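Local coordinates for protein Exo-1,5-alpha-L-arabinofuranobiosidase (Gibberella zeae, PDB 2YDT) that probably hydrolyses alpha-1,5-linked arabinan from its chain end, releasing arabinobiose, with a six-bladed beta-propeller as its scaffold, at residues F11-I16 against S355-R360; T21-P26 against Y48-P53; G98-G103 against T189-W194; I264-G269 against W312-V317. One frame throughout, in Å; residues are numbered along the deposited sequence.

Interaction 1. Residues F11-I16 against S355-R360; sequences FSNVEI and SASVVR. With SO4 (sulfate ion), chain D.
F11 and V358 form an antiparallel hydrogen-bonded pair, and they begin a ladder of backbone hydrogen bonds between these strands. F11 N donates to V358 O over 3.0 Å, and V358 N answers to F11 O. Further along, V14 and A356 exchange two more bonds. Between the pairs the register slips by one: two residues, N13 and V14, stand opposite the single A356, a G1 beta bulge, with N13 at positive phi (59°). The displaced amide is caught by a side chain, N13 N donating to S357 OG over 2.9 Å at 166°. Q319 hydrogen-bonds to two serines, OE1 to S357 OG and NE2 to S355 OG, and a water bridges S355 OG and N13 ND2.

Apolar contacts lie on the face bearing F11, V14, A356 and V358. With CG between its backbone N and carbonyl carbon (chi1 57°), F11 takes V358 CB over its ring face, 4.1 Å from the centroid, and V358 CG2 touches F11 CZ at 3.4 Å. I16 CD1 meets A356 CB at 4.0 Å.

R360 NE and NH2 bind a sulfate, probably from the crystallisation liquor, while R360 NH1 forms salt bridges with D333 and D335.

Strand 11-17 is one edge of a four-stranded antiparallel sheet, with 354-360 between it and strand 336-341.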
loop_
_atom_site.group_PDB
_atom_site.type_symbol
_atom_site.label_atom_id
_atom_site.label_comp_id
_atom_site.label_asym_id
_atom_site.label_seq_id
_atom_site.Cartn_x
_atom_site.Cartn_y
_atom_site.Cartn_z
ATOM N N PHE A 11 14.676 16.076 3.475
ATOM C CA PHE A 11 14.548 16.766 2.194
ATOM C C PHE A 11 13.090 16.850 1.789
ATOM O O PHE A 11 12.240 16.096 2.300
ATOM C CB PHE A 11 15.351 16.090 1.102
ATOM C CG PHE A 11 15.000 14.639 0.885
ATOM C CD1 PHE A 11 13.909 14.271 0.086
ATOM C CD2 PHE A 11 15.780 13.645 1.436
ATOM C CE1 PHE A 11 13.626 12.924 -0.140
ATOM C CE2 PHE A 11 15.476 12.302 1.235
ATOM C CZ PHE A 11 14.396 11.945 0.439
ATOM N N SER A 12 12.784 17.787 0.890
ATOM C CA SER A 12 11.407 18.030 0.480
ATOM C C SER A 12 11.242 17.970 -1.037
ATOM O O SER A 12 12.005 18.574 -1.786
ATOM C CB SER A 12 10.926 19.384 0.976
ATOM O OG SER A 12 10.964 19.439 2.404
ATOM N N ASN A 13 10.279 17.170 -1.484
ATOM C CA ASN A 13 9.884 17.149 -2.891
ATOM C C ASN A 13 10.978 16.796 -3.867
ATOM O O ASN A 13 11.125 17.447 -4.910
ATOM C CB ASN A 13 9.251 18.492 -3.239
ATOM C CG ASN A 13 8.166 18.829 -2.297
ATOM O OD1 ASN A 13 8.291 19.766 -1.477
ATOM N ND2 ASN A 13 7.104 18.049 -2.349
ATOM N N VAL A 14 11.741 15.765 -3.564
ATOM C CA VAL A 14 12.714 15.261 -4.482
ATOM C C VAL A 14 12.014 14.386 -5.545
ATOM O O VAL A 14 11.300 13.451 -5.222
ATOM C CB VAL A 14 13.809 14.450 -3.738
ATOM C CG1 VAL A 14 14.645 13.561 -4.692
ATOM C CG2 VAL A 14 14.696 15.421 -2.919
ATOM N N GLU A 15 12.227 14.712 -6.811
ATOM C CA GLU A 15 11.635 13.972 -7.901
ATOM C C GLU A 15 12.408 12.715 -8.145
ATOM O O GLU A 15 13.645 12.720 -8.294
ATOM C CB GLU A 15 11.607 14.832 -9.177
ATOM C CG GLU A 15 10.947 14.168 -10.390
ATOM C CD GLU A 15 10.799 15.142 -11.524
ATOM O OE1 GLU A 15 11.689 15.144 -12.380
ATOM O OE2 GLU A 15 9.830 15.927 -11.510
ATOM N N ILE A 16 11.657 11.613 -8.225
ATOM C CA ILE A 16 12.185 10.292 -8.503
ATOM C C ILE A 16 12.058 9.919 -9.992
ATOM O O ILE A 16 12.987 9.348 -10.583
ATOM C CB ILE A 16 11.451 9.242 -7.604
ATOM C CG1 ILE A 16 11.726 9.557 -6.117
ATOM C CG2 ILE A 16 11.831 7.814 -7.997
ATOM C CD1 ILE A 16 10.993 8.648 -5.110
ATOM N N SER A 355 7.579 11.212 -6.562
ATOM C CA SER A 355 8.468 12.027 -5.755
ATOM C C SER A 355 8.377 11.627 -4.288
ATOM O O SER A 355 7.512 10.841 -3.909
ATOM C CB SER A 355 8.105 13.502 -5.885
ATOM O OG SER A 355 6.852 13.807 -5.279
ATOM N N ALA A 356 9.275 12.170 -3.453
ATOM C CA ALA A 356 9.242 11.842 -2.018
ATOM C C ALA A 356 9.821 12.992 -1.213
ATOM O O ALA A 356 10.577 13.817 -1.742
ATOM C CB ALA A 356 10.009 10.569 -1.717
ATOM N N SER A 357 9.469 12.996 0.065
ATOM C CA SER A 357 10.097 13.852 1.069
ATOM C C SER A 357 10.496 12.980 2.260
ATOM O O SER A 357 9.856 11.963 2.523
ATOM C CB SER A 357 9.093 14.892 1.555
ATOM O OG SER A 357 8.655 15.769 0.534
ATOM N N VAL A 358 11.531 13.396 3.007
ATOM C CA VAL A 358 11.856 12.782 4.281
ATOM C C VAL A 358 11.782 13.905 5.314
ATOM O O VAL A 358 12.440 14.935 5.144
ATOM C CB VAL A 358 13.217 12.103 4.297
ATOM C CG1 VAL A 358 13.634 11.749 5.750
ATOM C CG2 VAL A 358 13.195 10.872 3.397
ATOM N N VAL A 359 10.958 13.701 6.316
ATOM C CA VAL A 359 10.723 14.661 7.426
ATOM C C VAL A 359 11.111 14.009 8.747
ATOM O O VAL A 359 11.287 12.800 8.836
ATOM C CB VAL A 359 9.274 15.097 7.506
ATOM C CG1 VAL A 359 8.829 15.733 6.192
ATOM C CG2 VAL A 359 8.334 13.916 7.903
ATOM N N ARG A 360 11.311 14.828 9.788
ATOM C CA ARG A 360 11.468 14.352 11.136
ATOM C C ARG A 360 10.186 14.587 11.928
ATOM O O ARG A 360 9.665 15.703 11.979
ATOM C CB ARG A 360 12.630 15.121 11.853
ATOM C CG ARG A 360 13.962 14.611 11.543
ATOM C CD ARG A 360 15.070 15.251 12.435
ATOM N NE ARG A 360 16.326 14.755 11.928
ATOM C CZ ARG A 360 16.829 13.558 12.202
ATOM N NH1 ARG A 360 16.250 12.763 13.087
ATOM N NH2 ARG A 360 17.940 13.184 11.631
HETATM S S SO4 D . 18.495 16.478 9.377
HETATM O O1 SO4 D . 18.905 15.090 9.446
HETATM O O2 SO4 D . 17.308 16.739 10.148
HETATM O O3 SO4 D . 19.664 17.268 9.768
HETATM O O4 SO4 D . 18.269 16.915 8.000
HETATM O O HOH W 1 11.523 17.767 4.600
HETATM O O HOH W 2 6.828 16.477 -4.611
#

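Interaction 2. Residues T21-P26 against Y48-P53; sequences TNYRDP and YSPEPP
Y48 and R24 bury the most surface here, and they meet through backbone and side chain alike. R24 N donates to Y48 O over 2.9 Å, while Y48 CB packs against R24 O at 3.2 Å. The arginine then bends at chi3 (-69°), which turns its guanidinium toward the 48-53 segment. Gripping side-on, R24 NE and NH2 both donate to S49 O, at 3.0 and 2.9 Å. This oxygen lies in the guanidinium plane, yet both nitrogens approach it from the same face of its own carbonyl. Y48 CB lies over one face of the guanidinium and E51 OE1 over the other; the latter is a long salt bridge of charges alone, and E51 OE1 is also held by R85 and S114.

The two segments are loops preceding strand 28-35 and following strand 41-47, neighbours in one four-stranded antiparallel blade of the propeller, and Y48 lines the arabinofuranose pocket. Its ring has P26 CD centred over one face, 3.7 Å from the centroid, in a CH-pi contact; P26 follows a cis peptide bond. Y48 OH is hydrogen-bonded to E46, another pocket residue.

Y23 adds a second CH-pi contact: S49 CA sits over the centre of one face of the Y23 ring, 3.8 Å from the centroid. P50 crosses Y23 at about a right angle, its CD near Y23 CD1, and Y23 OH is hydrogen-bonded to N47 ND2.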
loop_
_atom_site.group_PDB
_atom_site.type_symbol
_atom_site.label_atom_id
_atom_site.label_comp_id
_atom_site.label_asym_id
_atom_site.label_seq_id
_atom_site.Cartn_x
_atom_site.Cartn_y
_atom_site.Cartn_z
ATOM N N THR A 21 6.156 12.246 -22.007
ATOM C CA THR A 21 4.861 12.883 -22.115
ATOM C C THR A 21 3.810 12.092 -22.871
ATOM O O THR A 21 2.628 12.373 -22.724
ATOM C CB THR A 21 4.922 14.312 -22.703
ATOM O OG1 THR A 21 5.335 14.253 -24.084
ATOM C CG2 THR A 21 5.901 15.233 -21.910
ATOM N N ASN A 22 4.244 11.133 -23.677
ATOM C CA ASN A 22 3.342 10.220 -24.376
ATOM C C ASN A 22 2.860 9.025 -23.535
ATOM O O ASN A 22 2.079 8.177 -24.025
ATOM C CB ASN A 22 4.050 9.675 -25.636
ATOM C CG ASN A 22 5.305 8.902 -25.307
ATOM O OD1 ASN A 22 6.224 9.430 -24.659
ATOM N ND2 ASN A 22 5.383 7.626 -25.759
ATOM N N TYR A 23 3.280 8.910 -22.275
ATOM C CA TYR A 23 2.703 7.876 -21.410
ATOM C C TYR A 23 1.205 8.092 -21.248
ATOM O O TYR A 23 0.704 9.233 -21.329
ATOM C CB TYR A 23 3.404 7.860 -20.024
ATOM C CG TYR A 23 4.607 6.961 -19.911
ATOM C CD1 TYR A 23 5.396 6.638 -20.998
ATOM C CD2 TYR A 23 4.972 6.452 -18.661
ATOM C CE1 TYR A 23 6.478 5.791 -20.849
ATOM C CE2 TYR A 23 6.066 5.621 -18.516
ATOM C CZ TYR A 23 6.793 5.279 -19.599
ATOM O OH TYR A 23 7.887 4.442 -19.434
ATOM N N ARG A 24 0.465 7.003 -21.108
ATOM C CA ARG A 24 -0.996 7.031 -20.991
ATOM C C ARG A 24 -1.469 7.525 -19.635
ATOM O O ARG A 24 -0.999 7.044 -18.635
ATOM C CB ARG A 24 -1.550 5.635 -21.262
ATOM C CG ARG A 24 -1.205 5.095 -22.648
ATOM C CD ARG A 24 -1.611 3.613 -22.850
ATOM N NE ARG A 24 -0.807 2.703 -22.048
ATOM C CZ ARG A 24 -1.182 2.153 -20.883
ATOM N NH1 ARG A 24 -2.412 2.327 -20.385
ATOM N NH2 ARG A 24 -0.315 1.350 -20.234
ATOM N N ASP A 25 -2.424 8.445 -19.616
ATOM C CA ASP A 25 -3.056 8.976 -18.378
ATOM C C ASP A 25 -3.448 7.807 -17.477
ATOM O O ASP A 25 -4.092 6.826 -17.948
ATOM C CB ASP A 25 -4.301 9.727 -18.818
ATOM C CG ASP A 25 -4.911 10.595 -17.757
ATOM O OD1 ASP A 25 -4.276 10.986 -16.769
ATOM O OD2 ASP A 25 -6.080 10.956 -18.003
ATOM N N PRO A 26 -3.029 7.840 -16.185
ATOM C CA PRO A 26 -2.370 8.921 -15.414
ATOM C C PRO A 26 -0.844 8.958 -15.482
ATOM O O PRO A 26 -0.232 9.779 -14.792
ATOM C CB PRO A 26 -2.822 8.621 -13.988
ATOM C CG PRO A 26 -2.819 7.129 -13.946
ATOM C CD PRO A 26 -3.375 6.712 -15.292
ATOM N N TYR A 48 2.583 3.566 -16.808
ATOM C CA TYR A 48 1.565 3.469 -17.873
ATOM C C TYR A 48 2.212 3.751 -19.238
ATOM O O TYR A 48 1.817 4.661 -19.973
ATOM C CB TYR A 48 0.370 4.385 -17.617
ATOM C CG TYR A 48 -0.506 4.019 -16.442
ATOM C CD1 TYR A 48 -1.758 3.476 -16.635
ATOM C CD2 TYR A 48 -0.076 4.209 -15.124
ATOM C CE1 TYR A 48 -2.591 3.117 -15.567
ATOM C CE2 TYR A 48 -0.893 3.849 -14.055
ATOM C CZ TYR A 48 -2.153 3.310 -14.273
ATOM O OH TYR A 48 -2.972 2.942 -13.224
ATOM N N SER A 49 3.115 2.866 -19.601
ATOM C CA SER A 49 3.843 3.005 -20.866
ATOM C C SER A 49 2.971 2.564 -22.045
ATOM O O SER A 49 2.046 1.801 -21.897
ATOM C CB SER A 49 5.147 2.210 -20.808
ATOM O OG SER A 49 4.881 0.851 -20.521
ATOM N N PRO A 50 3.278 3.070 -23.257
ATOM C CA PRO A 50 2.575 2.594 -24.454
ATOM C C PRO A 50 3.008 1.166 -24.766
ATOM O O PRO A 50 4.202 0.881 -24.775
ATOM C CB PRO A 50 3.060 3.573 -25.561
ATOM C CG PRO A 50 3.915 4.579 -24.863
ATOM C CD PRO A 50 4.354 4.020 -23.567
ATOM N N GLU A 51 2.032 0.292 -25.049
ATOM C CA GLU A 51 2.246 -1.133 -25.203
ATOM C C GLU A 51 2.070 -1.560 -26.684
ATOM O O GLU A 51 1.209 -1.037 -27.319
ATOM C CB GLU A 51 1.217 -1.879 -24.375
ATOM C CG GLU A 51 1.442 -1.721 -22.872
ATOM C CD GLU A 51 0.414 -2.469 -22.058
ATOM O OE1 GLU A 51 -0.747 -2.018 -22.058
ATOM O OE2 GLU A 51 0.774 -3.509 -21.445
ATOM N N PRO A 52 2.851 -2.533 -27.189
ATOM C CA PRO A 52 3.892 -3.241 -26.480
ATOM C C PRO A 52 5.179 -2.447 -26.358
ATOM O O PRO A 52 5.272 -1.379 -26.992
ATOM C CB PRO A 52 4.117 -4.500 -27.325
ATOM C CG PRO A 52 3.733 -4.062 -28.699
ATOM C CD PRO A 52 2.635 -3.091 -28.543
ATOM N N PRO A 53 6.128 -2.892 -25.542
ATOM C CA PRO A 53 6.115 -4.099 -24.697
ATOM C C PRO A 53 5.075 -3.987 -23.569
ATOM O O PRO A 53 4.665 -2.861 -23.203
ATOM C CB PRO A 53 7.498 -4.135 -24.083
ATOM C CG PRO A 53 8.181 -2.897 -24.458
ATOM C CD PRO A 53 7.374 -2.133 -25.425
#

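Interaction 3. Residues G98-G103 against T189-W194; sequences GKYPKG and TDLKKW
D190 OD1 accepts two backbone amides at once, and so shapes the turn that faces Y100. K192 N reaches it over 2.9 Å from well above the carboxylate plane, whereas K193 N, also at 2.9 Å, uses the syn lone pair in an almost straight bond of 176°. Bonds to the amides two and three residues on make this an Asx turn within an Asx motif. The folded backbone brings D190 O, L191 and K192 up against the 98-103 loop.

No direct hydrogen bond joins the two segments. Instead one water accepts from K99 N at 2.9 Å and donates to D190 O at 2.8 Å, bridging the loops through their main chains. G98 comes close to D190 at the same place, their CA atoms 4.4 Å apart.

The Y100 ring is the chief side-chain contribution. L191 packs obliquely against it, and D190 O stands near the ring plane at the edge. Beyond the ring, K192 CE lies 3.3 Å from Y100 OH; a bend at chi2 (-78°) swings the lysine across the tyrosine at about a right angle. The polar ends have partners elsewhere, Y100 OH on E134 and K192 NZ on V136 O. V136, on strand 134-142, also touches the side chains of Y100 and L191.

K99 NZ and K192 NZ stand 4.7 Å apart, like charges that are not in contact. Cohesion between these surface loops of successive blades therefore rests on the shared water, van der Waals contact round Y100 and their common footing on strand 134-142, rather than on charge pairing.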
loop_
_atom_site.group_PDB
_atom_site.type_symbol
_atom_site.label_atom_id
_atom_site.label_comp_id
_atom_site.label_asym_id
_atom_site.label_seq_id
_atom_site.Cartn_x
_atom_site.Cartn_y
_atom_site.Cartn_z
ATOM N N GLY A 98 10.375 -21.339 3.048
ATOM C CA GLY A 98 10.850 -22.348 2.116
ATOM C C GLY A 98 12.197 -21.988 1.542
ATOM O O GLY A 98 13.136 -21.605 2.288
ATOM N N LYS A 99 12.328 -22.076 0.232
ATOM C CA LYS A 99 13.601 -21.814 -0.445
ATOM C C LYS A 99 13.914 -20.336 -0.709
ATOM O O LYS A 99 14.877 -20.027 -1.411
ATOM C CB LYS A 99 13.655 -22.600 -1.750
ATOM C CG LYS A 99 12.694 -22.127 -2.823
ATOM C CD LYS A 99 12.761 -23.015 -4.030
ATOM C CE LYS A 99 11.876 -22.486 -5.155
ATOM N NZ LYS A 99 11.679 -23.584 -6.222
ATOM N N TYR A 100 13.116 -19.440 -0.143
ATOM C CA TYR A 100 13.360 -17.984 -0.204
ATOM C C TYR A 100 13.846 -17.492 1.152
ATOM O O TYR A 100 13.085 -17.471 2.115
ATOM C CB TYR A 100 12.052 -17.278 -0.643
ATOM C CG TYR A 100 11.563 -17.801 -1.976
ATOM C CD1 TYR A 100 12.077 -17.307 -3.161
ATOM C CD2 TYR A 100 10.636 -18.812 -2.056
ATOM C CE1 TYR A 100 11.690 -17.813 -4.383
ATOM C CE2 TYR A 100 10.218 -19.319 -3.265
ATOM C CZ TYR A 100 10.756 -18.799 -4.449
ATOM O OH TYR A 100 10.384 -19.288 -5.690
ATOM N N PRO A 101 15.134 -17.122 1.253
ATOM C CA PRO A 101 15.684 -16.794 2.571
ATOM C C PRO A 101 15.364 -15.398 3.052
ATOM O O PRO A 101 14.890 -14.558 2.304
ATOM C CB PRO A 101 17.200 -16.884 2.350
ATOM C CG PRO A 101 17.386 -16.605 0.959
ATOM C CD PRO A 101 16.197 -17.220 0.244
ATOM N N LYS A 102 15.656 -15.169 4.320
ATOM C CA LYS A 102 15.676 -13.826 4.889
ATOM C C LYS A 102 16.433 -12.891 3.953
ATOM O O LYS A 102 17.505 -13.242 3.447
ATOM C CB LYS A 102 16.357 -13.846 6.270
ATOM C CG LYS A 102 16.341 -12.526 6.975
ATOM C CD LYS A 102 16.975 -12.623 8.369
ATOM C CE LYS A 102 16.781 -11.332 9.095
ATOM N NZ LYS A 102 17.535 -11.290 10.378
ATOM N N GLY A 103 15.845 -11.711 3.695
ATOM C CA GLY A 103 16.426 -10.718 2.840
ATOM C C GLY A 103 16.003 -10.780 1.387
ATOM O O GLY A 103 16.355 -9.907 0.621
ATOM N N THR A 189 3.316 -20.613 3.680
ATOM C CA THR A 189 4.502 -20.943 4.413
ATOM C C THR A 189 5.698 -21.227 3.503
ATOM O O THR A 189 6.834 -21.236 3.978
ATOM C CB THR A 189 4.254 -22.151 5.313
ATOM O OG1 THR A 189 3.754 -23.244 4.523
ATOM C CG2 THR A 189 3.235 -21.789 6.405
ATOM N N ASP A 190 5.453 -21.417 2.211
ATOM C CA ASP A 190 6.538 -21.689 1.237
ATOM C C ASP A 190 6.584 -20.731 0.053
ATOM O O ASP A 190 7.405 -20.902 -0.854
ATOM C CB ASP A 190 6.492 -23.150 0.774
ATOM C CG ASP A 190 5.325 -23.461 -0.135
ATOM O OD1 ASP A 190 4.374 -22.630 -0.247
ATOM O OD2 ASP A 190 5.301 -24.529 -0.772
ATOM N N LEU A 191 5.719 -19.714 0.077
ATOM C CA LEU A 191 5.530 -18.783 -1.034
ATOM C C LEU A 191 4.956 -19.364 -2.328
ATOM O O LEU A 191 4.785 -18.624 -3.304
ATOM C CB LEU A 191 6.814 -18.019 -1.357
ATOM C CG LEU A 191 6.953 -16.810 -0.475
ATOM C CD1 LEU A 191 8.354 -16.217 -0.588
ATOM C CD2 LEU A 191 5.853 -15.824 -1.025
ATOM N N LYS A 192 4.656 -20.659 -2.329
ATOM C CA LYS A 192 4.096 -21.354 -3.506
ATOM C C LYS A 192 2.624 -21.754 -3.347
ATOM O O LYS A 192 1.819 -21.559 -4.270
ATOM C CB LYS A 192 4.935 -22.607 -3.814
ATOM C CG LYS A 192 6.434 -22.313 -4.140
ATOM C CD LYS A 192 6.537 -21.806 -5.560
ATOM C CE LYS A 192 7.972 -21.548 -6.042
ATOM N NZ LYS A 192 7.883 -21.086 -7.450
ATOM N N LYS A 193 2.292 -22.319 -2.198
ATOM C CA LYS A 193 0.952 -22.836 -1.883
ATOM C C LYS A 193 0.277 -21.771 -1.011
ATOM O O LYS A 193 0.825 -21.372 0.012
ATOM C CB LYS A 193 1.147 -24.143 -1.091
ATOM C CG LYS A 193 -0.068 -24.838 -0.469
ATOM C CD LYS A 193 0.392 -26.097 0.358
ATOM C CE LYS A 193 -0.819 -26.941 0.792
ATOM N NZ LYS A 193 -0.425 -28.088 1.687
ATOM N N TRP A 194 -0.913 -21.336 -1.409
ATOM C CA TRP A 194 -1.664 -20.308 -0.637
ATOM C C TRP A 194 -2.902 -20.937 0.022
ATOM O O TRP A 194 -3.555 -21.825 -0.555
ATOM C CB TRP A 194 -2.060 -19.151 -1.544
ATOM C CG TRP A 194 -0.876 -18.417 -2.009
ATOM C CD1 TRP A 194 -0.145 -18.680 -3.152
ATOM C CD2 TRP A 194 -0.227 -17.326 -1.368
ATOM N NE1 TRP A 194 0.917 -17.859 -3.213
ATOM C CE2 TRP A 194 0.899 -16.994 -2.155
ATOM C CE3 TRP A 194 -0.484 -16.581 -0.203
ATOM C CZ2 TRP A 194 1.773 -15.963 -1.813
ATOM C CZ3 TRP A 194 0.383 -15.545 0.142
ATOM C CH2 TRP A 194 1.506 -15.248 -0.663
HETATM O O HOH W 3 9.706 -22.488 -0.974
#

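Interaction 4. Residues I264-G269 against W312-V317; sequences IVSNDG and WKKWDV. With MN (manganese (II) ion), chain M.
I264 lies across the indole of W312 at about a right angle, covering one face. I264 CD1 sits over the six-membered ring, 3.9 Å from its centroid in a CH-pi contact, while I264 CG2 rests near W312 CD2 at 3.8 Å, towards the rim. With CG1 anti to the carbonyl carbon (chi1 -64°) and CD1 extended beyond it, the isoleucine spans the length of the indole. W312 NE1 hydrogen-bonds to the hydroxyl of Y247, whose ring also meets the indole.

Towards the surface the side chains turn polar. D268 and K314 likewise cross at about a right angle, and K314 NZ meets the syn lone pair of D268 OD2 at 3.1 Å, a salt bridge. The lysine chain is folded by its chi3 of 88°, and T270 OG1 bonds to both K314 NZ and D268 OD1, tying the pair together. N267 crosses K313 in the same fashion, N267 OD1 lying 3.7 Å from K313 CD.

The backbones touch more lightly: N267 N makes a weak bond to W312 O, S266 CA approaches the same oxygen, and a water lies between V265 O and W312 N, accepting from the latter.

S266-G269 is a type I beta turn, set against an edge strand, 313-315, of the next propeller blade. Just past that strand, D316 OD1 binds manganese at 2.2 Å, a metal that E299 also binds.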
loop_
_atom_site.group_PDB
_atom_site.type_symbol
_atom_site.label_atom_id
_atom_site.label_comp_id
_atom_site.label_asym_id
_atom_site.label_seq_id
_atom_site.Cartn_x
_atom_site.Cartn_y
_atom_site.Cartn_z
ATOM N N ILE A 264 -11.110 7.226 11.740
ATOM C CA ILE A 264 -10.086 8.183 12.135
ATOM C C ILE A 264 -10.669 9.576 12.047
ATOM O O ILE A 264 -11.084 10.012 10.990
ATOM C CB ILE A 264 -8.807 8.161 11.263
ATOM C CG1 ILE A 264 -8.113 6.833 11.409
ATOM C CG2 ILE A 264 -7.839 9.315 11.710
ATOM C CD1 ILE A 264 -6.737 6.722 10.656
ATOM N N VAL A 265 -10.709 10.274 13.187
ATOM C CA VAL A 265 -11.128 11.690 13.241
ATOM C C VAL A 265 -10.095 12.381 14.117
ATOM O O VAL A 265 -9.876 11.950 15.246
ATOM C CB VAL A 265 -12.544 11.847 13.847
ATOM C CG1 VAL A 265 -12.983 13.341 13.872
ATOM C CG2 VAL A 265 -13.610 11.051 13.078
ATOM N N SER A 266 -9.414 13.418 13.611
ATOM C CA SER A 266 -8.386 14.088 14.424
ATOM C C SER A 266 -9.078 15.013 15.442
ATOM O O SER A 266 -10.283 15.239 15.334
ATOM C CB SER A 266 -7.366 14.871 13.575
ATOM O OG SER A 266 -7.969 15.913 12.850
ATOM N N ASN A 267 -8.279 15.519 16.379
ATOM C CA ASN A 267 -8.777 16.365 17.493
ATOM C C ASN A 267 -9.534 17.616 16.998
ATOM O O ASN A 267 -10.504 18.060 17.644
ATOM C CB ASN A 267 -7.629 16.734 18.447
ATOM C CG ASN A 267 -6.546 17.538 17.766
ATOM O OD1 ASN A 267 -5.896 17.058 16.841
ATOM N ND2 ASN A 267 -6.343 18.796 18.222
ATOM N N ASP A 268 -9.161 18.168 15.837
ATOM C CA ASP A 268 -9.899 19.317 15.265
ATOM C C ASP A 268 -11.120 18.956 14.414
ATOM O O ASP A 268 -11.751 19.828 13.809
ATOM C CB ASP A 268 -8.944 20.263 14.520
ATOM C CG ASP A 268 -8.592 19.787 13.119
ATOM O OD1 ASP A 268 -8.897 18.621 12.802
ATOM O OD2 ASP A 268 -8.048 20.601 12.344
ATOM N N GLY A 269 -11.439 17.658 14.331
ATOM C CA GLY A 269 -12.598 17.191 13.591
ATOM C C GLY A 269 -12.340 16.723 12.161
ATOM O O GLY A 269 -13.276 16.371 11.461
ATOM N N TRP A 312 -6.101 10.819 17.892
ATOM C CA TRP A 312 -5.503 11.112 16.559
ATOM C C TRP A 312 -5.223 12.603 16.442
ATOM O O TRP A 312 -6.098 13.428 16.764
ATOM C CB TRP A 312 -6.386 10.654 15.411
ATOM C CG TRP A 312 -6.471 9.164 15.322
ATOM C CD1 TRP A 312 -7.425 8.346 15.903
ATOM C CD2 TRP A 312 -5.565 8.290 14.637
ATOM N NE1 TRP A 312 -7.165 7.015 15.604
ATOM C CE2 TRP A 312 -6.020 6.952 14.850
ATOM C CE3 TRP A 312 -4.401 8.488 13.883
ATOM C CZ2 TRP A 312 -5.360 5.828 14.293
ATOM C CZ3 TRP A 312 -3.749 7.358 13.343
ATOM C CH2 TRP A 312 -4.238 6.061 13.546
ATOM N N LYS A 313 -4.026 12.925 15.965
ATOM C CA LYS A 313 -3.609 14.314 15.726
ATOM C C LYS A 313 -3.238 14.474 14.246
ATOM O O LYS A 313 -2.943 13.486 13.569
ATOM C CB LYS A 313 -2.426 14.703 16.604
ATOM C CG LYS A 313 -2.523 14.314 18.116
ATOM C CD LYS A 313 -3.732 14.838 18.812
ATOM C CE LYS A 313 -3.679 14.606 20.330
ATOM N NZ LYS A 313 -5.075 14.707 20.927
ATOM N N LYS A 314 -3.259 15.705 13.756
ATOM C CA LYS A 314 -3.005 15.999 12.353
ATOM C C LYS A 314 -1.862 16.999 12.226
ATOM O O LYS A 314 -1.831 17.985 12.982
ATOM C CB LYS A 314 -4.268 16.544 11.747
ATOM C CG LYS A 314 -4.134 17.234 10.367
ATOM C CD LYS A 314 -5.461 17.787 9.902
ATOM C CE LYS A 314 -5.683 19.200 10.428
ATOM N NZ LYS A 314 -6.660 19.940 9.613
ATOM N N TRP A 315 -0.960 16.796 11.264
ATOM C CA TRP A 315 0.230 17.638 11.054
ATOM C C TRP A 315 0.528 17.876 9.578
ATOM O O TRP A 315 0.512 16.931 8.773
ATOM C CB TRP A 315 1.500 17.047 11.701
ATOM C CG TRP A 315 1.290 16.424 13.059
ATOM C CD1 TRP A 315 1.024 15.120 13.315
ATOM C CD2 TRP A 315 1.289 17.083 14.332
ATOM N NE1 TRP A 315 0.871 14.903 14.661
ATOM C CE2 TRP A 315 1.037 16.097 15.310
ATOM C CE3 TRP A 315 1.517 18.398 14.742
ATOM C CZ2 TRP A 315 0.977 16.390 16.677
ATOM C CZ3 TRP A 315 1.464 18.686 16.094
ATOM C CH2 TRP A 315 1.196 17.693 17.041
ATOM N N ASP A 316 0.852 19.123 9.219
ATOM C CA ASP A 316 1.258 19.442 7.859
ATOM C C ASP A 316 2.624 18.898 7.563
ATOM O O ASP A 316 3.496 18.816 8.444
ATOM C CB ASP A 316 1.297 20.976 7.648
ATOM C CG ASP A 316 -0.039 21.593 7.662
ATOM O OD1 ASP A 316 -0.968 21.065 7.017
ATOM O OD2 ASP A 316 -0.195 22.644 8.320
ATOM N N VAL A 317 2.818 18.518 6.290
ATOM C CA VAL A 317 4.108 18.082 5.791
ATOM C C VAL A 317 4.301 18.672 4.391
ATOM O O VAL A 317 3.322 19.102 3.787
ATOM C CB VAL A 317 4.195 16.514 5.710
ATOM C CG1 VAL A 317 4.156 15.863 7.128
ATOM C CG2 VAL A 317 3.109 15.970 4.789
HETATM MN MN MN M . -3.042 21.626 6.694
HETATM O O HOH W 4 -9.044 11.376 17.826
HETATM O O HOH W 5 -3.598 21.414 8.299
#

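How the interactions relate
The four contacts illustrate how a propeller is held together both within and between its blades. Interaction 1 pairs the N-terminal strand with the C-terminal one, closing the ring in the manner of a propeller's velcro, and the chain between its segments holds the other three. Interaction 2 sets the linker entering the 28-75 blade against a loop of that blade. Interaction 3 joins loops of successive blades, and interaction 4 sets a loop after one blade against the edge strand of the next; their centres lie about 39 Å apart. Interactions 1 and 4 come closest, nearest atoms about 5 Å apart. Interaction 2 alone reaches the sugar pocket: the Y48 side chain is about 4 Å from the bound arabinofuranose and about 8 Å from the iminosugar.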